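Local coordinates for B-agarase (Saccharophagus degradans, PDB 4BQ2), which hydrolyses agarose as an exo-acting beta-agarase of glycoside hydrolase family 50, at residues D565-R568 against A569-M573; A530-T534 against I535-N539; P519-Q522 against A523-L527; P507-T510 against L511-S515. All coordinates share one frame; numbering follows the deposited sequence.

Contact 1 of 4, residues D565-R568 against A569-M573; sequences DTLR and ADYSM
Leu-567 O is met by two parts of Tyr-571. The backbone N-H of Tyr-571 N reaches Leu-567 O at 2.8 Å, with a straight N-H...O angle of 164°, and the phenol ring then passes over the same oxygen, Tyr-571 CG standing 3.2 Å from Leu-567 O. The oxygen thus lies beneath one ring face, displaced toward the rim. The ring leaves CB on the side of the backbone N (chi1 -63°), which lays it back toward the N-terminal end of the helix, beside Leu-567, the two side chains pointing the same way. Farther out, Leu-567 CD2 rests 4.0 Å from Tyr-571 CZ.

One residue to either side, the same four-residue spacing is repeated, Asp-570 N donating to Thr-566 O at 2.9 Å and Ser-572 N to Arg-568 O at 2.8 Å. The buried carboxylate of Asp-570 is gripped from neighbouring helices, by a salt bridge from Lys-531 to OD1 and hydrogen bonds of Tyr-532 OH and Trp-542 NE1 with OD2, whereas Arg-568 pairs with Asp-500. Tyr-571 packs on Pro-507 and Ile-508 of helix 505-511. This is the i-to-i+4 ladder of a regular alpha-helix, here in the opening turns of helix 565-593.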
loop_
_atom_site.group_PDB
_atom_site.type_symbol
_atom_site.label_atom_id
_atom_site.label_comp_id
_atom_site.label_asym_id
_atom_site.label_seq_id
_atom_site.Cartn_x
_atom_site.Cartn_y
_atom_site.Cartn_z
ATOM N N ASP A 565 13.144 13.610 28.713
ATOM C CA ASP A 565 13.880 12.337 28.828
ATOM C C ASP A 565 13.096 11.283 29.580
ATOM O O ASP A 565 13.055 10.122 29.162
ATOM C CB ASP A 565 15.247 12.569 29.490
ATOM C CG ASP A 565 16.172 13.430 28.616
ATOM O OD1 ASP A 565 15.986 13.403 27.381
ATOM O OD2 ASP A 565 17.042 14.163 29.150
ATOM N N THR A 566 12.488 11.676 30.705
ATOM C CA THR A 566 11.765 10.705 31.533
ATOM C C THR A 566 10.491 10.254 30.817
ATOM O O THR A 566 10.238 9.046 30.739
ATOM C CB THR A 566 11.439 11.234 32.964
ATOM O OG1 THR A 566 10.793 12.504 32.870
ATOM C CG2 THR A 566 12.702 11.408 33.789
ATOM N N LEU A 567 9.704 11.206 30.290
ATOM C CA LEU A 567 8.510 10.860 29.525
ATOM C C LEU A 567 8.848 9.971 28.330
ATOM O O LEU A 567 8.224 8.927 28.138
ATOM C CB LEU A 567 7.729 12.116 29.069
ATOM C CG LEU A 567 6.852 12.778 30.134
ATOM C CD1 LEU A 567 6.263 14.081 29.598
ATOM C CD2 LEU A 567 5.751 11.827 30.621
ATOM N N ARG A 568 9.884 10.315 27.564
ATOM C CA ARG A 568 10.297 9.421 26.483
ATOM C C ARG A 568 10.643 7.984 26.962
ATOM O O ARG A 568 10.186 6.987 26.367
ATOM C CB ARG A 568 11.475 10.018 25.713
ATOM C CG ARG A 568 11.880 9.181 24.528
ATOM C CD ARG A 568 13.129 9.752 23.847
ATOM N NE ARG A 568 12.957 11.174 23.542
ATOM C CZ ARG A 568 12.373 11.648 22.442
ATOM N NH1 ARG A 568 11.910 10.808 21.514
ATOM N NH2 ARG A 568 12.247 12.963 22.273
ATOM N N ALA A 569 11.437 7.877 28.030
ATOM C CA ALA A 569 11.835 6.565 28.565
ATOM C C ALA A 569 10.606 5.756 28.958
ATOM O O ALA A 569 10.531 4.548 28.700
ATOM C CB ALA A 569 12.770 6.727 29.765
ATOM N N ASP A 570 9.643 6.429 29.567
ATOM C CA ASP A 570 8.395 5.818 29.988
ATOM C C ASP A 570 7.507 5.403 28.817
ATOM O O ASP A 570 6.917 4.294 28.830
ATOM C CB ASP A 570 7.635 6.731 30.967
ATOM C CG ASP A 570 8.323 6.816 32.340
ATOM O OD1 ASP A 570 9.112 5.909 32.663
ATOM O OD2 ASP A 570 8.069 7.780 33.091
ATOM N N TYR A 571 7.388 6.273 27.819
ATOM C CA TYR A 571 6.583 5.915 26.655
ATOM C C TYR A 571 7.233 4.734 25.939
ATOM O O TYR A 571 6.531 3.816 25.512
ATOM C CB TYR A 571 6.463 7.074 25.683
ATOM C CG TYR A 571 5.759 8.314 26.181
ATOM C CD1 TYR A 571 4.882 8.278 27.271
ATOM C CD2 TYR A 571 5.951 9.534 25.521
ATOM C CE1 TYR A 571 4.212 9.420 27.673
ATOM C CE2 TYR A 571 5.312 10.688 25.935
ATOM C CZ TYR A 571 4.445 10.623 27.015
ATOM O OH TYR A 571 3.804 11.764 27.425
ATOM N N SER A 572 8.569 4.753 25.850
ATOM C CA SER A 572 9.326 3.655 25.225
ATOM C C SER A 572 9.056 2.324 25.950
ATOM O O SER A 572 8.747 1.317 25.314
ATOM C CB SER A 572 10.823 3.941 25.193
ATOM O OG SER A 572 11.503 2.907 24.478
ATOM N N MET A 573 9.146 2.342 27.280
ATOM C CA MET A 573 8.896 1.167 28.096
ATOM C C MET A 573 7.458 0.620 27.898
ATOM O O MET A 573 7.254 -0.606 27.787
ATOM C CB MET A 573 9.150 1.496 29.588
ATOM C CG MET A 573 8.584 0.463 30.556
ATOM S SD MET A 573 8.947 0.850 32.279
ATOM C CE MET A 573 7.563 1.931 32.629
#

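Contact 2 of 4, residues A530-T534 against I535-N539; sequences AKYKT and IAALN
Thr-534 OG1 accepts the N-H of Ala-537 N at 3.1 Å, the side-chain bond of an N-cap. It can do so because chi1 (65°) sets the hydroxyl between the backbone N and the carbonyl carbon, over the first turn of the new helix. The threonine carbonyl adds less: its bonds from the N-H groups of Ala-537 and Leu-538 are both weak. Ala-537 is therefore held from two atoms of one residue, while its methyl turns back to the preceding helix and touches the Tyr-532 ring, Ala-537 CB lying 3.8 Å from Tyr-532 CD1.

That ring is the second part of the first shell. Leu-538 CA sits over one face in a CH-pi contact, 4.1 Å from the ring centroid of Tyr-532 and only 17° off the normal, and the Leu-538 and Tyr-532 side chains cross at about a right angle. The opposite face is occupied by Lys-531 CG.

Two helices, 519-532 and 535-542, are joined here by a classic gamma turn at Lys-533, followed at once by the N-cap Thr-534. Lys-533 breaks the first helix with a positive phi (71°), and Thr-534 N closes the turn on Tyr-532 O at 2.8 Å. The lysine side chain folds back along the helix it leaves, Lys-533 NZ giving a bond of 2.9 Å to Ala-530 O in the carbonyl plane.

Farther out, Trp-549 NE1 binds Lys-533 O, Tyr-532 touches Thr-566 of helix 565-593, and Ile-535 and Leu-538 pack on Trp-549 and Phe-552.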
loop_
_atom_site.group_PDB
_atom_site.type_symbol
_atom_site.label_atom_id
_atom_site.label_comp_id
_atom_site.label_asym_id
_atom_site.label_seq_id
_atom_site.Cartn_x
_atom_site.Cartn_y
_atom_site.Cartn_z
ATOM N N ALA A 530 6.063 -0.152 39.479
ATOM C CA ALA A 530 7.272 -0.896 39.770
ATOM C C ALA A 530 8.496 -0.011 39.529
ATOM O O ALA A 530 9.466 -0.118 40.266
ATOM C CB ALA A 530 7.358 -2.186 38.959
ATOM N N LYS A 531 8.433 0.876 38.531
ATOM C CA LYS A 531 9.578 1.732 38.193
ATOM C C LYS A 531 9.815 2.796 39.278
ATOM O O LYS A 531 10.927 2.929 39.770
ATOM C CB LYS A 531 9.385 2.398 36.815
ATOM C CG LYS A 531 10.479 3.377 36.423
ATOM C CD LYS A 531 10.474 3.710 34.939
ATOM C CE LYS A 531 11.549 4.742 34.603
ATOM N NZ LYS A 531 11.490 5.263 33.198
ATOM N N TYR A 532 8.762 3.521 39.646
ATOM C CA TYR A 532 8.864 4.765 40.447
ATOM C C TYR A 532 8.582 4.550 41.927
ATOM O O TYR A 532 9.042 5.332 42.759
ATOM C CB TYR A 532 7.909 5.842 39.919
ATOM C CG TYR A 532 8.377 6.464 38.626
ATOM C CD1 TYR A 532 9.480 7.331 38.601
ATOM C CD2 TYR A 532 7.735 6.173 37.421
ATOM C CE1 TYR A 532 9.941 7.883 37.411
ATOM C CE2 TYR A 532 8.175 6.724 36.229
ATOM C CZ TYR A 532 9.274 7.586 36.229
ATOM O OH TYR A 532 9.714 8.118 35.056
ATOM N N LYS A 533 7.813 3.495 42.225
ATOM C CA LYS A 533 7.374 3.096 43.587
ATOM C C LYS A 533 6.344 4.065 44.170
ATOM O O LYS A 533 5.223 3.674 44.485
ATOM C CB LYS A 533 8.541 2.844 44.575
ATOM C CG LYS A 533 9.819 2.232 44.002
ATOM C CD LYS A 533 9.680 0.776 43.573
ATOM C CE LYS A 533 10.978 0.285 42.960
ATOM N NZ LYS A 533 10.879 -1.155 42.606
ATOM N N THR A 534 6.712 5.343 44.250
ATOM C CA THR A 534 5.880 6.336 44.902
ATOM C C THR A 534 5.379 7.308 43.855
ATOM O O THR A 534 6.095 7.596 42.880
ATOM C CB THR A 534 6.693 7.154 45.944
ATOM O OG1 THR A 534 7.698 7.904 45.265
ATOM C CG2 THR A 534 7.381 6.244 46.967
ATOM N N ILE A 535 4.174 7.836 44.070
ATOM C CA ILE A 535 3.645 8.868 43.191
ATOM C C ILE A 535 4.565 10.100 43.212
ATOM O O ILE A 535 4.555 10.886 42.270
ATOM C CB ILE A 535 2.172 9.241 43.524
ATOM C CG1 ILE A 535 1.493 10.039 42.392
ATOM C CG2 ILE A 535 2.080 10.032 44.818
ATOM C CD1 ILE A 535 1.370 9.305 41.058
ATOM N N ALA A 536 5.359 10.265 44.272
ATOM C CA ALA A 536 6.220 11.432 44.352
ATOM C C ALA A 536 7.334 11.324 43.305
ATOM O O ALA A 536 7.697 12.325 42.674
ATOM C CB ALA A 536 6.777 11.612 45.769
ATOM N N ALA A 537 7.864 10.115 43.104
ATOM C CA ALA A 537 8.933 9.933 42.115
ATOM C C ALA A 537 8.380 10.210 40.716
ATOM O O ALA A 537 9.038 10.857 39.901
ATOM C CB ALA A 537 9.535 8.546 42.195
ATOM N N LEU A 538 7.161 9.742 40.463
ATOM C CA LEU A 538 6.521 9.919 39.161
ATOM C C LEU A 538 6.203 11.405 38.952
ATOM O O LEU A 538 6.468 11.945 37.881
ATOM C CB LEU A 538 5.256 9.048 39.046
ATOM C CG LEU A 538 4.454 9.228 37.736
ATOM C CD1 LEU A 538 3.771 7.948 37.282
ATOM C CD2 LEU A 538 3.440 10.367 37.803
ATOM N N ASN A 539 5.652 12.067 39.977
ATOM C CA ASN A 539 5.417 13.519 39.917
ATOM C C ASN A 539 6.635 14.319 39.505
ATOM O O ASN A 539 6.537 15.229 38.678
ATOM C CB ASN A 539 4.934 14.049 41.262
ATOM C CG ASN A 539 3.454 13.838 41.471
ATOM O OD1 ASN A 539 2.667 13.850 40.525
ATOM N ND2 ASN A 539 3.065 13.656 42.718
#

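Contact 3 of 4, residues P519-Q522 against A523-L527; sequences PTRQ and AFSKL
Thr-520 places its methyl over one face of the Phe-524 ring, with Thr-520 CG2 3.9 Å from the ring centroid of Phe-524 and 22° off the normal, a CH-pi contact. The methyl is not centred but sits toward the far rim, nearest to Phe-524 CZ, whereas Thr-520 O lies over the same face nearer the root of the ring, 3.4 Å from Phe-524 CG. Thr-520 CG2 can reach the ring because it stands anti to the backbone N while OG1 (chi1 -71°) turns off to hydrogen-bond Asp-456. The second flat group, the guanidinium of Arg-521, meets Ser-525 obliquely, Arg-521 NH1 being 3.9 Å from Ser-525 CB; it also makes a cation-pi contact with Phe-552 and, through NH2, hydrogen bonds to the carbonyls of Phe-552 and Leu-511.

These contacts decorate the first turns of helix 519-532, which Pro-519 opens and whose i-to-i+4 bonds run in sequence. Ala-523 N reaches Pro-519 O at 2.9 Å, and Ser-525 N reaches Arg-521 O at 2.8 Å in the straightest bond of the set (168°).

On another side of the helix, Lys-526 CG packs 3.2 Å from Gln-522 O. The lysine tail bends at its last torsion, returning Lys-526 NZ to 3.9 Å from Gln-522 CB. The amide of Gln-522 is used on the preceding loop, NE2 binding Ser-515 O.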
loop_
_atom_site.group_PDB
_atom_site.type_symbol
_atom_site.label_atom_id
_atom_site.label_comp_id
_atom_site.label_asym_id
_atom_site.label_seq_id
_atom_site.Cartn_x
_atom_site.Cartn_y
_atom_site.Cartn_z
ATOM N N PRO A 519 -7.612 -3.079 30.412
ATOM C CA PRO A 519 -6.511 -3.978 30.764
ATOM C C PRO A 519 -5.119 -3.447 30.407
ATOM O O PRO A 519 -4.200 -3.591 31.217
ATOM C CB PRO A 519 -6.841 -5.234 29.961
ATOM C CG PRO A 519 -8.341 -5.272 30.037
ATOM C CD PRO A 519 -8.770 -3.832 29.880
ATOM N N THR A 520 -4.957 -2.841 29.231
ATOM C CA THR A 520 -3.632 -2.329 28.817
ATOM C C THR A 520 -3.214 -1.166 29.748
ATOM O O THR A 520 -2.042 -1.013 30.090
ATOM C CB THR A 520 -3.620 -1.909 27.306
ATOM O OG1 THR A 520 -3.678 -3.080 26.454
ATOM C CG2 THR A 520 -2.383 -1.144 26.965
ATOM N N ARG A 521 -4.180 -0.362 30.160
ATOM C CA ARG A 521 -3.890 0.747 31.112
ATOM C C ARG A 521 -3.495 0.177 32.482
ATOM O O ARG A 521 -2.551 0.674 33.123
ATOM C CB ARG A 521 -5.060 1.725 31.220
ATOM C CG ARG A 521 -4.850 2.932 32.172
ATOM C CD ARG A 521 -3.575 3.697 31.879
ATOM N NE ARG A 521 -3.574 5.091 32.384
ATOM C CZ ARG A 521 -3.389 5.457 33.653
ATOM N NH1 ARG A 521 -3.272 4.558 34.611
ATOM N NH2 ARG A 521 -3.367 6.741 33.972
ATOM N N GLN A 522 -4.167 -0.893 32.902
ATOM C CA GLN A 522 -3.767 -1.580 34.142
ATOM C C GLN A 522 -2.333 -2.089 34.033
ATOM O O GLN A 522 -1.532 -1.956 34.984
ATOM C CB GLN A 522 -4.716 -2.730 34.488
ATOM C CG GLN A 522 -6.140 -2.267 34.795
ATOM C CD GLN A 522 -7.179 -3.353 34.601
ATOM O OE1 GLN A 522 -6.858 -4.534 34.616
ATOM N NE2 GLN A 522 -8.431 -2.960 34.416
ATOM N N ALA A 523 -1.996 -2.684 32.887
ATOM C CA ALA A 523 -0.625 -3.160 32.694
ATOM C C ALA A 523 0.350 -1.976 32.756
ATOM O O ALA A 523 1.395 -2.082 33.395
ATOM C CB ALA A 523 -0.490 -3.873 31.349
ATOM N N PHE A 524 0.017 -0.861 32.100
ATOM C CA PHE A 524 0.948 0.294 32.058
ATOM C C PHE A 524 1.144 0.862 33.462
ATOM O O PHE A 524 2.271 1.182 33.854
ATOM C CB PHE A 524 0.467 1.438 31.151
ATOM C CG PHE A 524 0.547 1.158 29.683
ATOM C CD1 PHE A 524 1.145 0.013 29.197
ATOM C CD2 PHE A 524 0.064 2.106 28.755
ATOM C CE1 PHE A 524 1.230 -0.213 27.825
ATOM C CE2 PHE A 524 0.157 1.891 27.384
ATOM C CZ PHE A 524 0.737 0.712 26.922
ATOM N N SER A 525 0.046 0.980 34.191
ATOM C CA SER A 525 0.059 1.437 35.594
ATOM C C SER A 525 0.961 0.579 36.490
ATOM O O SER A 525 1.767 1.117 37.264
ATOM C CB SER A 525 -1.359 1.466 36.131
ATOM O OG SER A 525 -1.368 1.934 37.464
ATOM N N LYS A 526 0.883 -0.749 36.326
ATOM C CA LYS A 526 1.747 -1.693 37.073
ATOM C C LYS A 526 3.236 -1.466 36.816
ATOM O O LYS A 526 4.065 -1.495 37.748
ATOM C CB LYS A 526 1.419 -3.158 36.740
ATOM C CG LYS A 526 0.063 -3.672 37.195
ATOM C CD LYS A 526 0.007 -5.201 37.076
ATOM C CE LYS A 526 -1.422 -5.735 37.087
ATOM N NZ LYS A 526 -2.186 -5.392 35.849
ATOM N N LEU A 527 3.584 -1.280 35.547
ATOM C CA LEU A 527 4.969 -1.071 35.177
ATOM C C LEU A 527 5.520 0.210 35.766
ATOM O O LEU A 527 6.675 0.251 36.166
ATOM C CB LEU A 527 5.140 -1.059 33.655
ATOM C CG LEU A 527 4.978 -2.425 32.965
ATOM C CD1 LEU A 527 4.793 -2.205 31.469
ATOM C CD2 LEU A 527 6.155 -3.366 33.240
#

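Contact 4 of 4, residues P507-T510 against L511-S515; sequences PIHT and LGRPS
Leu-511 N donates to Pro-507 O at 2.9 Å and 160°, still a good helical bond. One residue later the pattern slackens, Gly-512 N reaching Ile-508 O at 3.2 Å, and then it changes: Arg-513 N turns to Thr-510 O, three residues back, at 2.9 Å. This last donor stands well above the carbonyl plane, 63° out of it, as the chain leaves the helical path.

A water joins the side chains across this end. It donates to Thr-510 OG1 at 2.9 Å and is hydrogen-bonded to His-509 ND1. From Arg-513 NH1 it accepts at 3.1 Å, in the plane of the guanidinium. Two of these polar ends have a second partner: Thr-510 OG1 binds Ile-506 O and Arg-513 NH1 binds Thr-443 O.

The aliphatic part of Arg-513 runs past the imidazole, Arg-513 CD lying 3.8 Å from His-509 ND1, with ring and guanidinium planes 72° apart. Leu-511 CG presses to 3.2 Å from Pro-507 O.

Around the turn, Thr-510 and Arg-513 touch Val-444 of strand 443-444, Leu-511 lies against Leu-574 of helix 565-593 and Leu-528 of helix 519-532, and Leu-511 and Ser-515 are hydrogen-bonded through their backbones to Val-556 and Asp-553.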
loop_
_atom_site.group_PDB
_atom_site.type_symbol
_atom_site.label_atom_id
_atom_site.label_comp_id
_atom_site.label_asym_id
_atom_site.label_seq_id
_atom_site.Cartn_x
_atom_site.Cartn_y
_atom_site.Cartn_z
ATOM N N PRO A 507 1.063 4.837 24.060
ATOM C CA PRO A 507 1.265 5.220 25.465
ATOM C C PRO A 507 0.555 6.515 25.853
ATOM O O PRO A 507 -0.099 6.553 26.881
ATOM C CB PRO A 507 2.778 5.381 25.564
ATOM C CG PRO A 507 3.279 4.325 24.643
ATOM C CD PRO A 507 2.336 4.397 23.445
ATOM N N ILE A 508 0.643 7.541 25.015
ATOM C CA ILE A 508 0.063 8.835 25.358
ATOM C C ILE A 508 -1.448 8.706 25.509
ATOM O O ILE A 508 -2.009 9.076 26.542
ATOM C CB ILE A 508 0.485 9.898 24.317
ATOM C CG1 ILE A 508 1.978 10.201 24.489
ATOM C CG2 ILE A 508 -0.402 11.143 24.342
ATOM C CD1 ILE A 508 2.539 11.159 23.458
ATOM N N HIS A 509 -2.117 8.161 24.491
ATOM C CA HIS A 509 -3.573 7.994 24.557
ATOM C C HIS A 509 -4.030 7.093 25.718
ATOM O O HIS A 509 -5.037 7.370 26.381
ATOM C CB HIS A 509 -4.108 7.438 23.231
ATOM C CG HIS A 509 -5.612 7.439 23.129
ATOM N ND1 HIS A 509 -6.403 6.461 23.701
ATOM C CD2 HIS A 509 -6.461 8.287 22.491
ATOM C CE1 HIS A 509 -7.674 6.722 23.447
ATOM N NE2 HIS A 509 -7.736 7.823 22.715
ATOM N N THR A 510 -3.309 5.999 25.951
ATOM C CA THR A 510 -3.727 5.065 26.993
ATOM C C THR A 510 -3.500 5.626 28.395
ATOM O O THR A 510 -4.337 5.416 29.297
ATOM C CB THR A 510 -3.024 3.718 26.828
ATOM O OG1 THR A 510 -3.202 3.288 25.469
ATOM C CG2 THR A 510 -3.631 2.674 27.778
ATOM N N LEU A 511 -2.384 6.332 28.572
ATOM C CA LEU A 511 -2.085 6.971 29.864
ATOM C C LEU A 511 -3.162 7.998 30.197
ATOM O O LEU A 511 -3.460 8.227 31.369
ATOM C CB LEU A 511 -0.704 7.622 29.863
ATOM C CG LEU A 511 0.448 6.635 30.050
ATOM C CD1 LEU A 511 1.778 7.332 29.810
ATOM C CD2 LEU A 511 0.401 5.974 31.427
ATOM N N GLY A 512 -3.751 8.585 29.155
ATOM C CA GLY A 512 -4.872 9.518 29.287
ATOM C C GLY A 512 -6.153 8.895 29.812
ATOM O O GLY A 512 -7.045 9.610 30.275
ATOM N N ARG A 513 -6.243 7.564 29.782
ATOM C CA ARG A 513 -7.451 6.848 30.205
ATOM C C ARG A 513 -7.347 6.286 31.636
ATOM O O ARG A 513 -6.248 6.006 32.131
ATOM C CB ARG A 513 -7.765 5.686 29.225
ATOM C CG ARG A 513 -7.971 6.117 27.783
ATOM C CD ARG A 513 -8.001 4.908 26.832
ATOM N NE ARG A 513 -9.181 4.034 26.992
ATOM C CZ ARG A 513 -9.359 2.882 26.339
ATOM N NH1 ARG A 513 -8.437 2.454 25.470
ATOM N NH2 ARG A 513 -10.473 2.158 26.524
ATOM N N PRO A 514 -8.502 6.117 32.306
ATOM C CA PRO A 514 -8.588 5.407 33.590
ATOM C C PRO A 514 -8.171 3.929 33.481
ATOM O O PRO A 514 -8.420 3.290 32.448
ATOM C CB PRO A 514 -10.078 5.492 33.934
ATOM C CG PRO A 514 -10.770 5.724 32.632
ATOM C CD PRO A 514 -9.825 6.557 31.830
ATOM N N SER A 515 -7.565 3.394 34.544
ATOM C CA SER A 515 -7.211 1.972 34.585
ATOM C C SER A 515 -8.419 1.035 34.630
ATOM O O SER A 515 -8.384 -0.056 34.046
ATOM C CB SER A 515 -6.308 1.679 35.787
ATOM O OG SER A 515 -5.084 2.406 35.698
HETATM O O HOH W 1 -5.885 3.741 24.378
#

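Read from the N terminus, the four follow in series as contacts 4, 3, 2 and 1; none nests in or crosses another, and each is local, closing no long loop. Contact 4 ends helix 505-511, and its outgoing loop leads to contact 3 at the start of helix 519-532, the two centres about 9 Å apart. Contact 2 finishes that helix and begins helix 535-542, its nearest atoms about 7 Å from contact 4. Contact 1 starts helix 565-593, which touches all three others: Met-573 CE lies 4.0 Å from Leu-527 CB of contact 3. Together they join helices 505-511, 519-532, 535-542 and 565-593, far from the centre of the chain.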